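Local coordinates for protein probable 2-phosphosulfolactate phosphatase (Clostridium acetobutylicum, PDB 1VR0) that probably hydrolyses (2R)-O-phospho-3-sulfolactate to (2R)-3-sulfolactate and phosphate, as a magnesium-dependent phosphatase of the ComB family, at residues S20-I24 / R119-S124; R128-I132 / V238-T242; F168-Y173 / T193-Y198. All coordinates share one frame; numbering follows the deposited sequence.

Contact 1. Residues S20-I24 / R119-S124; sequences SADDI and RAIKGS
D22 OD1 and R119 NH2 form a salt bridge of 2.6 Å. It joins the loop after strand 13-18 to helix 117-123. The carboxylate oxygen lies at the edge of the guanidinium, near its plane. The two flat groups are nevertheless turned 44° against each other. The second oxygen, D22 OD2, stays farther back, 3.4 Å from R119 NH2, and the bridge is one-pronged. A bend at chi3 of R119 (34°) carries the guanidinium back over the loop. There A21 CB sits above one face, offset toward the rim, 3.7 Å from R119 NH2.

The apolar part lies along the helix. A21 CB approaches A120 CB at 4.3 Å. I24 sends two branches to the end of the helix. Its CG2 is 3.5 Å from G123 O, while CD1 lies alongside the G123 backbone. G123 has no side chain on the surface that receives I24. S124 OG bonds back to A120 O (2.7 Å), nearly in line with the C=O.

The loop is also braced from within. S20 OG accepts from D22 N in an ST turn and donates to D23 OD2. D22 O is bonded by K25 of the second subunit, so this loop also takes part in the dimer contact. A21 is backbone-bonded to A157, which A120 also touches, so the contact lies beside G158 of the magnesium site.

No hydrogen bond between backbones joins 20-24 to 119-124. The union rests on one charged pair and a few methyl contacts. The pair is only partly shielded from solvent, so its attraction is probably moderated by water.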
ATOM      1  N   SER A  20       1.350   6.601  -1.133  1.00 39.06           N
ATOM      2  CA  SER A  20       0.928   7.715  -1.966  1.00 39.24           C
ATOM      3  C   SER A  20       0.773   8.989  -1.158  1.00 39.78           C
ATOM      4  O   SER A  20       0.557   8.932   0.043  1.00 39.43           O
ATOM      5  CB  SER A  20      -0.414   7.406  -2.657  1.00 39.41           C
ATOM      6  OG  SER A  20      -1.507   8.083  -2.037  1.00 37.59           O
ATOM      7  N   ALA A  21       0.831  10.127  -1.846  1.00 40.39           N
ATOM      8  CA  ALA A  21       0.588  11.444  -1.232  1.00 41.16           C
ATOM      9  C   ALA A  21      -0.761  11.555  -0.496  1.00 41.01           C
ATOM     10  O   ALA A  21      -0.863  12.287   0.484  1.00 41.30           O
ATOM     11  CB  ALA A  21       0.706  12.542  -2.296  1.00 40.93           C
ATOM     12  N   ASP A  22      -1.768  10.825  -0.961  1.00 41.13           N
ATOM     13  CA  ASP A  22      -3.084  10.793  -0.314  1.00 41.47           C
ATOM     14  C   ASP A  22      -3.188   9.785   0.816  1.00 41.19           C
ATOM     15  O   ASP A  22      -4.242   9.666   1.431  1.00 41.02           O
ATOM     16  CB  ASP A  22      -4.181  10.497  -1.343  1.00 41.65           C
ATOM     17  CG  ASP A  22      -4.442  11.669  -2.274  1.00 44.07           C
ATOM     18  OD1 ASP A  22      -4.342  12.828  -1.845  1.00 50.08           O
ATOM     19  OD2 ASP A  22      -4.755  11.476  -3.454  1.00 49.06           O
ATOM     20  N   ASP A  23      -2.104   9.067   1.102  1.00 41.30           N
ATOM     21  CA  ASP A  23      -2.096   8.104   2.206  1.00 41.36           C
ATOM     22  C   ASP A  23      -1.119   8.465   3.328  1.00 41.51           C
ATOM     23  O   ASP A  23      -0.884   7.666   4.222  1.00 42.06           O
ATOM     24  CB  ASP A  23      -1.838   6.717   1.660  1.00 40.99           C
ATOM     25  CG  ASP A  23      -3.006   6.215   0.842  1.00 42.40           C
ATOM     26  OD1 ASP A  23      -4.106   6.075   1.456  1.00 44.27           O
ATOM     27  OD2 ASP A  23      -2.842   6.014  -0.404  1.00 41.30           O
ATOM     28  N   ILE A  24      -0.611   9.691   3.333  1.00 41.44           N
ATOM     29  CA  ILE A  24       0.242  10.128   4.413  1.00 41.63           C
ATOM     30  C   ILE A  24      -0.588  10.381   5.670  1.00 42.29           C
ATOM     31  O   ILE A  24      -1.618  11.024   5.617  1.00 43.05           O
ATOM     32  CB  ILE A  24       0.933  11.411   4.065  1.00 41.03           C
ATOM     33  CG1 ILE A  24       1.905  11.198   2.939  1.00 40.36           C
ATOM     34  CG2 ILE A  24       1.692  11.954   5.244  1.00 42.38           C
ATOM     35  CD1 ILE A  24       2.409  12.466   2.378  1.00 39.51           C
ATOM     36  N   ARG A 119       3.234  17.666  -3.667  1.00 45.71           N
ATOM     37  CA  ARG A 119       2.235  17.333  -2.623  1.00 45.92           C
ATOM     38  C   ARG A 119       2.836  16.422  -1.506  1.00 44.85           C
ATOM     39  O   ARG A 119       2.621  16.633  -0.306  1.00 44.70           O
ATOM     40  CB  ARG A 119       1.029  16.632  -3.278  1.00 45.48           C
ATOM     41  CG  ARG A 119       0.345  17.469  -4.426  1.00 48.65           C
ATOM     42  CD  ARG A 119      -0.878  16.737  -5.121  1.00 48.93           C
ATOM     43  NE  ARG A 119      -1.635  15.897  -4.172  1.00 50.84           N
ATOM     44  CZ  ARG A 119      -1.873  14.585  -4.282  1.00 51.94           C
ATOM     45  NH1 ARG A 119      -1.497  13.844  -5.339  1.00 53.53           N
ATOM     46  NH2 ARG A 119      -2.540  13.994  -3.312  1.00 51.99           N
ATOM     47  N   ALA A 120       3.565  15.392  -1.933  1.00 43.77           N
ATOM     48  CA  ALA A 120       4.214  14.474  -1.006  1.00 43.60           C
ATOM     49  C   ALA A 120       5.259  15.203  -0.109  1.00 43.61           C
ATOM     50  O   ALA A 120       5.420  14.884   1.089  1.00 42.93           O
ATOM     51  CB  ALA A 120       4.888  13.348  -1.777  1.00 42.82           C
ATOM     52  N   ILE A 121       5.969  16.168  -0.701  1.00 43.60           N
ATOM     53  CA  ILE A 121       7.002  16.911   0.034  1.00 43.75           C
ATOM     54  C   ILE A 121       6.344  17.737   1.147  1.00 43.69           C
ATOM     55  O   ILE A 121       6.633  17.562   2.320  1.00 43.82           O
ATOM     56  CB  ILE A 121       7.889  17.786  -0.919  1.00 43.48           C
ATOM     57  CG1 ILE A 121       8.703  16.887  -1.841  1.00 43.12           C
ATOM     58  CG2 ILE A 121       8.855  18.630  -0.116  1.00 43.18           C
ATOM     59  CD1 ILE A 121       9.294  17.593  -3.084  1.00 43.33           C
ATOM     60  N   LYS A 122       5.398  18.572   0.771  1.00 44.02           N
ATOM     61  CA  LYS A 122       4.615  19.315   1.748  1.00 44.60           C
ATOM     62  C   LYS A 122       3.946  18.425   2.782  1.00 44.26           C
ATOM     63  O   LYS A 122       3.868  18.800   3.942  1.00 44.91           O
ATOM     64  CB  LYS A 122       3.555  20.171   1.030  1.00 45.54           C
ATOM     65  CG  LYS A 122       4.136  21.261   0.087  1.00 46.97           C
ATOM     66  CD  LYS A 122       5.081  22.220   0.835  1.00 48.47           C
ATOM     67  CE  LYS A 122       4.757  23.690   0.595  1.00 49.56           C
ATOM     68  NZ  LYS A 122       5.225  24.486   1.778  1.00 49.47           N
ATOM     69  N   GLY A 123       3.454  17.258   2.370  1.00 44.11           N
ATOM     70  CA  GLY A 123       2.775  16.329   3.292  1.00 43.96           C
ATOM     71  C   GLY A 123       3.654  15.691   4.358  1.00 43.80           C
ATOM     72  O   GLY A 123       3.149  15.142   5.325  1.00 43.80           O
ATOM     73  N   SER A 124       4.973  15.780   4.175  1.00 43.86           N
ATOM     74  CA  SER A 124       5.953  15.226   5.104  1.00 43.61           C
ATOM     75  C   SER A 124       6.552  16.251   6.091  1.00 44.05           C
ATOM     76  O   SER A 124       7.466  15.902   6.860  1.00 44.38           O
ATOM     77  CB  SER A 124       7.048  14.568   4.293  1.00 43.26           C
ATOM     78  OG  SER A 124       6.459  13.758   3.267  1.00 42.97           O
TER

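Contact 2. Residues R128-I132 / V238-T242; sequences RDILI and VPQYT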
ATOM      1  N   ARG A 128      11.489  14.790  11.081  1.00 39.14           N
ATOM      2  CA  ARG A 128      12.711  15.434  11.537  1.00 39.29           C
ATOM      3  C   ARG A 128      13.588  15.887  10.356  1.00 39.24           C
ATOM      4  O   ARG A 128      14.155  16.983  10.379  1.00 38.50           O
ATOM      5  CB  ARG A 128      13.514  14.520  12.449  1.00 39.34           C
ATOM      6  CG  ARG A 128      14.739  15.214  13.069  1.00 39.58           C
ATOM      7  CD  ARG A 128      15.598  14.242  13.802  1.00 40.28           C
ATOM      8  NE  ARG A 128      14.961  13.775  15.024  1.00 41.56           N
ATOM      9  CZ  ARG A 128      15.399  12.757  15.756  1.00 41.54           C
ATOM     10  NH1 ARG A 128      16.474  12.065  15.390  1.00 40.42           N
ATOM     11  NH2 ARG A 128      14.733  12.418  16.855  1.00 41.95           N
ATOM     12  N   ASP A 129      13.732  15.014   9.358  1.00 39.39           N
ATOM     13  CA  ASP A 129      14.493  15.329   8.155  1.00 39.63           C
ATOM     14  C   ASP A 129      13.705  14.863   6.979  1.00 39.58           C
ATOM     15  O   ASP A 129      13.312  13.709   6.967  1.00 40.13           O
ATOM     16  CB  ASP A 129      15.826  14.590   8.146  1.00 39.65           C
ATOM     17  CG  ASP A 129      16.778  15.095   9.214  1.00 40.07           C
ATOM     18  OD1 ASP A 129      17.282  16.216   9.045  1.00 39.10           O
ATOM     19  OD2 ASP A 129      17.024  14.371  10.223  1.00 42.22           O
ATOM     20  N   ILE A 130      13.472  15.745   6.002  1.00 39.48           N
ATOM     21  CA  ILE A 130      12.882  15.345   4.724  1.00 39.26           C
ATOM     22  C   ILE A 130      13.955  15.256   3.630  1.00 38.93           C
ATOM     23  O   ILE A 130      14.495  16.266   3.201  1.00 39.08           O
ATOM     24  CB  ILE A 130      11.796  16.310   4.220  1.00 39.31           C
ATOM     25  CG1 ILE A 130      10.633  16.415   5.207  1.00 39.42           C
ATOM     26  CG2 ILE A 130      11.296  15.843   2.828  1.00 38.77           C
ATOM     27  CD1 ILE A 130      10.763  17.522   6.161  1.00 40.25           C
ATOM     28  N   LEU A 131      14.224  14.050   3.163  1.00 38.66           N
ATOM     29  CA  LEU A 131      15.181  13.813   2.086  1.00 38.72           C
ATOM     30  C   LEU A 131      14.500  13.639   0.755  1.00 38.52           C
ATOM     31  O   LEU A 131      13.384  13.162   0.679  1.00 39.22           O
ATOM     32  CB  LEU A 131      15.985  12.542   2.363  1.00 38.55           C
ATOM     33  CG  LEU A 131      16.709  12.488   3.708  1.00 39.08           C
ATOM     34  CD1 LEU A 131      17.480  11.172   3.826  1.00 39.89           C
ATOM     35  CD2 LEU A 131      17.663  13.685   3.898  1.00 39.76           C
ATOM     36  N   ILE A 132      15.181  14.002  -0.315  1.00 38.49           N
ATOM     37  CA  ILE A 132      14.612  13.835  -1.640  1.00 38.28           C
ATOM     38  C   ILE A 132      15.338  12.702  -2.306  1.00 38.41           C
ATOM     39  O   ILE A 132      16.544  12.760  -2.446  1.00 38.06           O
ATOM     40  CB  ILE A 132      14.768  15.093  -2.499  1.00 38.01           C
ATOM     41  CG1 ILE A 132      14.102  16.299  -1.814  1.00 37.78           C
ATOM     42  CG2 ILE A 132      14.194  14.840  -3.859  1.00 37.93           C
ATOM     43  CD1 ILE A 132      12.633  16.084  -1.396  1.00 36.70           C
ATOM     44  N   VAL A 238      22.196  14.562  -1.763  1.00 39.71           N
ATOM     45  CA  VAL A 238      20.908  14.279  -1.166  1.00 39.34           C
ATOM     46  C   VAL A 238      20.183  15.548  -0.797  1.00 39.15           C
ATOM     47  O   VAL A 238      20.339  16.056   0.292  1.00 39.56           O
ATOM     48  CB  VAL A 238      21.052  13.439   0.079  1.00 39.69           C
ATOM     49  CG1 VAL A 238      19.673  13.111   0.642  1.00 39.77           C
ATOM     50  CG2 VAL A 238      21.820  12.157  -0.239  1.00 39.70           C
ATOM     51  N   PRO A 239      19.336  16.048  -1.687  1.00 39.40           N
ATOM     52  CA  PRO A 239      18.625  17.268  -1.339  1.00 39.77           C
ATOM     53  C   PRO A 239      17.739  17.100  -0.121  1.00 40.34           C
ATOM     54  O   PRO A 239      17.260  16.007   0.181  1.00 39.96           O
ATOM     55  CB  PRO A 239      17.762  17.555  -2.567  1.00 39.72           C
ATOM     56  CG  PRO A 239      18.324  16.731  -3.660  1.00 39.86           C
ATOM     57  CD  PRO A 239      18.946  15.539  -3.009  1.00 39.47           C
ATOM     58  N   GLN A 240      17.521  18.204   0.568  1.00 41.14           N
ATOM     59  CA  GLN A 240      16.814  18.158   1.809  1.00 41.75           C
ATOM     60  C   GLN A 240      15.850  19.331   1.881  1.00 41.79           C
ATOM     61  O   GLN A 240      16.232  20.462   1.611  1.00 42.31           O
ATOM     62  CB  GLN A 240      17.842  18.193   2.907  1.00 41.84           C
ATOM     63  CG  GLN A 240      17.317  17.727   4.196  1.00 44.33           C
ATOM     64  CD  GLN A 240      18.375  17.174   5.133  1.00 45.79           C
ATOM     65  OE1 GLN A 240      19.557  16.975   4.769  1.00 46.47           O
ATOM     66  NE2 GLN A 240      17.939  16.906   6.361  1.00 45.57           N
ATOM     67  N   TYR A 241      14.594  19.043   2.209  1.00 41.73           N
ATOM     68  CA  TYR A 241      13.548  20.061   2.352  1.00 41.33           C
ATOM     69  C   TYR A 241      13.548  20.570   3.794  1.00 40.94           C
ATOM     70  O   TYR A 241      13.481  19.798   4.727  1.00 40.80           O
ATOM     71  CB  TYR A 241      12.177  19.467   1.962  1.00 41.61           C
ATOM     72  CG  TYR A 241      10.974  20.374   2.161  1.00 42.20           C
ATOM     73  CD1 TYR A 241      10.769  21.469   1.354  1.00 42.95           C
ATOM     74  CD2 TYR A 241      10.024  20.108   3.138  1.00 44.80           C
ATOM     75  CE1 TYR A 241       9.692  22.288   1.533  1.00 43.72           C
ATOM     76  CE2 TYR A 241       8.925  20.931   3.315  1.00 44.47           C
ATOM     77  CZ  TYR A 241       8.775  22.024   2.511  1.00 43.56           C
ATOM     78  OH  TYR A 241       7.698  22.871   2.668  1.00 43.52           O
ATOM     79  N   THR A 242      13.639  21.878   3.954  1.00 40.93           N
ATOM     80  CA  THR A 242      13.777  22.514   5.246  1.00 41.15           C
ATOM     81  C   THR A 242      13.167  23.888   5.154  1.00 40.56           C
ATOM     82  O   THR A 242      13.619  24.659   4.336  1.00 40.48           O
ATOM     83  CB  THR A 242      15.291  22.691   5.606  1.00 41.57           C
ATOM     84  OG1 THR A 242      15.958  21.418   5.585  1.00 42.30           O
ATOM     85  CG2 THR A 242      15.448  23.328   6.984  1.00 41.96           C
TER
HETATM   86  O   HOH W   1      15.069  18.111   6.275  1.00 32.32           O
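I130 O accepts from Y241 N at 3.0 Å, and P239 O accepts from I132 N at 2.9 Å. These two backbone bonds join strand 129-133 to the antiparallel segment 238-242. Between them lies the non-hydrogen-bonded pair L131 and Q240. I130 O also receives a CA-H...O contact from Q240 CA (3.3 Å).

One water accepts from I130 N and from Q240 NE2, and it donates to Y241 O at 2.8 Å. The extended Q240 side chain reaches along L131 to this water. Q240 NE2 also comes within 2.8 Å of D129 OD1, with the carboxylate and amide planes 70° apart.

Apolar contacts lie on both faces of the sheet. On one, L131 CD2 meets V238 CG1 at 3.9 Å and runs beside Q240. On the other, I130 CG2 touches Y241 CB (3.8 Å), and I130 CD1 lies at the edge of the tyrosine ring. Y241 OH is bonded to E125 and K122. At the far end I132 crosses P239 at about a right angle.

Strand 129-133 is parallel to strand 33-37 on its other flank, so here the large sheet turns from parallel to antiparallel. I130 N and Y241 O stand 4.3 Å apart, too far for a direct bond; the water between them completes the pairing.

Contact 3. Residues F168-Y173 / T193-Y198; sequences FICSGY and TAQYVY
Segments 168-173 of helix 165-181 and 193-198 of helix 189-199 cross at 90°, their axes 7.0 Å apart. G172 lies at the crossing. Its CA makes a CA-H...O contact of 3.5 Å with A194 O, and its carbonyl carbon is 3.6 Å from Y198 CB. The absence of a side chain on G172 allows this close approach of the backbones.

F168 has CG anti to the backbone N (chi1 -167°), which lays its ring against the start of 193-198. A194 CB stands over the ring centre in a CH-pi contact, 3.8 Å from the centroid. V197 CG2 touches the edge of the same ring.

In the fold, the two helices are joined through strand 185-187, at one end of the large sheet. F168, S171 and A194 all touch L17 of strand 13-18. S171 OG bonds to the carbonyl O of D167, a magnesium site residue.

At the other end Y173 CA sits over the face of the Y198 ring, 3.7 Å from its centroid. The tyrosine rings meet obliquely, planes at 45°, with Y173 CD1 3.5 Å from Y198 OH. Y198 OH is hydrogen-bonded to K232. I169 packs its CD1 against V197 CG1 at 4.1 Å. F168 and V197 also pack on T193 of the second subunit.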
ATOM      1  N   PHE A 168       7.401   2.639  -5.952  1.00 39.73           N
ATOM      2  CA  PHE A 168       7.507   1.512  -5.053  1.00 39.29           C
ATOM      3  C   PHE A 168       8.815   0.764  -5.276  1.00 39.85           C
ATOM      4  O   PHE A 168       9.514   0.430  -4.312  1.00 39.98           O
ATOM      5  CB  PHE A 168       6.318   0.588  -5.282  1.00 39.41           C
ATOM      6  CG  PHE A 168       6.113  -0.484  -4.213  1.00 39.30           C
ATOM      7  CD1 PHE A 168       5.669  -0.148  -2.945  1.00 39.41           C
ATOM      8  CD2 PHE A 168       6.278  -1.836  -4.515  1.00 37.75           C
ATOM      9  CE1 PHE A 168       5.448  -1.138  -1.973  1.00 39.81           C
ATOM     10  CE2 PHE A 168       6.052  -2.811  -3.553  1.00 38.40           C
ATOM     11  CZ  PHE A 168       5.627  -2.457  -2.281  1.00 38.61           C
ATOM     12  N   ILE A 169       9.172   0.504  -6.538  1.00 39.86           N
ATOM     13  CA  ILE A 169      10.398  -0.235  -6.799  1.00 39.82           C
ATOM     14  C   ILE A 169      11.607   0.614  -6.431  1.00 40.28           C
ATOM     15  O   ILE A 169      12.632   0.106  -5.971  1.00 40.37           O
ATOM     16  CB  ILE A 169      10.483  -0.754  -8.252  1.00 39.50           C
ATOM     17  CG1 ILE A 169      11.667  -1.733  -8.397  1.00 40.10           C
ATOM     18  CG2 ILE A 169      10.575   0.365  -9.262  1.00 38.40           C
ATOM     19  CD1 ILE A 169      11.592  -2.639  -9.661  1.00 40.18           C
ATOM     20  N   CYS A 170      11.483   1.919  -6.648  1.00 41.18           N
ATOM     21  CA  CYS A 170      12.539   2.847  -6.305  1.00 40.85           C
ATOM     22  C   CYS A 170      12.730   2.849  -4.797  1.00 40.16           C
ATOM     23  O   CYS A 170      13.853   2.851  -4.344  1.00 39.54           O
ATOM     24  CB  CYS A 170      12.189   4.240  -6.792  1.00 41.09           C
ATOM     25  SG  CYS A 170      13.536   5.416  -6.497  1.00 44.54           S
ATOM     26  N   SER A 171      11.630   2.797  -4.034  1.00 39.51           N
ATOM     27  CA  SER A 171      11.725   2.613  -2.576  1.00 39.39           C
ATOM     28  C   SER A 171      12.506   1.371  -2.222  1.00 39.10           C
ATOM     29  O   SER A 171      13.353   1.386  -1.355  1.00 39.33           O
ATOM     30  CB  SER A 171      10.370   2.464  -1.936  1.00 39.24           C
ATOM     31  OG  SER A 171       9.525   3.560  -2.225  1.00 41.43           O
ATOM     32  N   GLY A 172      12.193   0.282  -2.902  1.00 39.35           N
ATOM     33  CA  GLY A 172      12.867  -0.989  -2.714  1.00 39.39           C
ATOM     34  C   GLY A 172      14.347  -0.929  -2.972  1.00 39.49           C
ATOM     35  O   GLY A 172      15.120  -1.513  -2.232  1.00 39.59           O
ATOM     36  N   TYR A 173      14.733  -0.237  -4.034  1.00 39.02           N
ATOM     37  CA  TYR A 173      16.133  -0.074  -4.356  1.00 39.19           C
ATOM     38  C   TYR A 173      16.864   0.618  -3.230  1.00 38.90           C
ATOM     39  O   TYR A 173      17.979   0.206  -2.846  1.00 39.09           O
ATOM     40  CB  TYR A 173      16.265   0.741  -5.641  1.00 39.30           C
ATOM     41  CG  TYR A 173      17.631   1.254  -5.935  1.00 38.80           C
ATOM     42  CD1 TYR A 173      18.729   0.403  -5.971  1.00 38.32           C
ATOM     43  CD2 TYR A 173      17.827   2.601  -6.246  1.00 38.72           C
ATOM     44  CE1 TYR A 173      19.984   0.891  -6.298  1.00 37.46           C
ATOM     45  CE2 TYR A 173      19.068   3.085  -6.568  1.00 37.34           C
ATOM     46  CZ  TYR A 173      20.143   2.238  -6.589  1.00 37.86           C
ATOM     47  OH  TYR A 173      21.394   2.761  -6.904  1.00 39.37           O
ATOM     48  N   THR A 193       8.127  -5.755   1.162  1.00 37.70           N
ATOM     49  CA  THR A 193       7.540  -6.056  -0.152  1.00 37.42           C
ATOM     50  C   THR A 193       8.167  -5.224  -1.275  1.00 37.43           C
ATOM     51  O   THR A 193       8.491  -5.751  -2.334  1.00 37.47           O
ATOM     52  CB  THR A 193       6.014  -5.883  -0.122  1.00 37.62           C
ATOM     53  OG1 THR A 193       5.454  -6.666   0.952  1.00 36.96           O
ATOM     54  CG2 THR A 193       5.364  -6.358  -1.448  1.00 37.87           C
ATOM     55  N   ALA A 194       8.383  -3.934  -1.040  1.00 37.69           N
ATOM     56  CA  ALA A 194       9.089  -3.093  -2.005  1.00 37.61           C
ATOM     57  C   ALA A 194      10.481  -3.645  -2.273  1.00 37.93           C
ATOM     58  O   ALA A 194      10.879  -3.790  -3.423  1.00 38.41           O
ATOM     59  CB  ALA A 194       9.203  -1.693  -1.500  1.00 37.70           C
ATOM     60  N   GLN A 195      11.224  -3.946  -1.215  1.00 37.87           N
ATOM     61  CA  GLN A 195      12.564  -4.463  -1.366  1.00 38.08           C
ATOM     62  C   GLN A 195      12.558  -5.764  -2.171  1.00 37.90           C
ATOM     63  O   GLN A 195      13.435  -5.993  -2.998  1.00 37.58           O
ATOM     64  CB  GLN A 195      13.180  -4.648   0.026  1.00 38.20           C
ATOM     65  CG  GLN A 195      14.671  -4.934   0.039  1.00 38.78           C
ATOM     66  CD  GLN A 195      14.990  -6.378  -0.142  1.00 41.59           C
ATOM     67  OE1 GLN A 195      14.164  -7.249   0.198  1.00 46.06           O
ATOM     68  NE2 GLN A 195      16.164  -6.676  -0.736  1.00 41.21           N
ATOM     69  N   TYR A 196      11.543  -6.589  -1.943  1.00 38.01           N
ATOM     70  CA  TYR A 196      11.383  -7.851  -2.651  1.00 38.17           C
ATOM     71  C   TYR A 196      11.194  -7.641  -4.140  1.00 38.49           C
ATOM     72  O   TYR A 196      11.833  -8.342  -4.957  1.00 38.39           O
ATOM     73  CB  TYR A 196      10.191  -8.647  -2.106  1.00 37.72           C
ATOM     74  CG  TYR A 196       9.878  -9.838  -2.977  1.00 38.25           C
ATOM     75  CD1 TYR A 196      10.707 -10.951  -2.985  1.00 37.50           C
ATOM     76  CD2 TYR A 196       8.758  -9.841  -3.829  1.00 38.29           C
ATOM     77  CE1 TYR A 196      10.436 -12.044  -3.809  1.00 37.15           C
ATOM     78  CE2 TYR A 196       8.478 -10.929  -4.645  1.00 38.08           C
ATOM     79  CZ  TYR A 196       9.323 -12.029  -4.638  1.00 38.65           C
ATOM     80  OH  TYR A 196       9.058 -13.110  -5.467  1.00 38.00           O
ATOM     81  N   VAL A 197      10.328  -6.679  -4.481  1.00 38.47           N
ATOM     82  CA  VAL A 197      10.047  -6.336  -5.869  1.00 38.42           C
ATOM     83  C   VAL A 197      11.326  -5.846  -6.542  1.00 38.60           C
ATOM     84  O   VAL A 197      11.639  -6.251  -7.697  1.00 38.09           O
ATOM     85  CB  VAL A 197       8.955  -5.244  -5.973  1.00 38.51           C
ATOM     86  CG1 VAL A 197       8.814  -4.735  -7.412  1.00 38.27           C
ATOM     87  CG2 VAL A 197       7.638  -5.777  -5.484  1.00 38.79           C
ATOM     88  N   TYR A 198      12.066  -4.984  -5.834  1.00 38.38           N
ATOM     89  CA  TYR A 198      13.343  -4.497  -6.364  1.00 38.61           C
ATOM     90  C   TYR A 198      14.333  -5.650  -6.533  1.00 38.90           C
ATOM     91  O   TYR A 198      14.875  -5.858  -7.612  1.00 38.95           O
ATOM     92  CB  TYR A 198      13.977  -3.411  -5.489  1.00 38.13           C
ATOM     93  CG  TYR A 198      15.395  -3.222  -5.891  1.00 37.57           C
ATOM     94  CD1 TYR A 198      15.696  -2.517  -7.052  1.00 37.52           C
ATOM     95  CD2 TYR A 198      16.450  -3.846  -5.192  1.00 36.71           C
ATOM     96  CE1 TYR A 198      17.006  -2.392  -7.498  1.00 36.92           C
ATOM     97  CE2 TYR A 198      17.776  -3.710  -5.631  1.00 36.19           C
ATOM     98  CZ  TYR A 198      18.044  -2.970  -6.782  1.00 36.49           C
ATOM     99  OH  TYR A 198      19.325  -2.793  -7.272  1.00 36.13           O
TER

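How the contacts relate
Contacts 1 and 2 adjoin, with centres 14 Å apart. Helix 117-123 is followed, after a short loop, by strand 129-133. K122 NZ lies 3.1 Å from Y241 OH in a probable hydrogen bond, and I121 CG2 packs on Y241 CG at 3.6 Å. Contact 3 stands apart, its nearest atoms about 8 Å from contact 1 and about 9 Å from contact 2. Along the chain it falls inside the loop that contact 2 closes. Contacts 1 and 3 both reach the second subunit. The A120 and F168 side chains are about 8 and 10 Å from the magnesium ion. The R119 side chain is about 9 Å from bound sulfolactate. Contact 2 is more remote, with the I132 side chain about 12 Å from the metal.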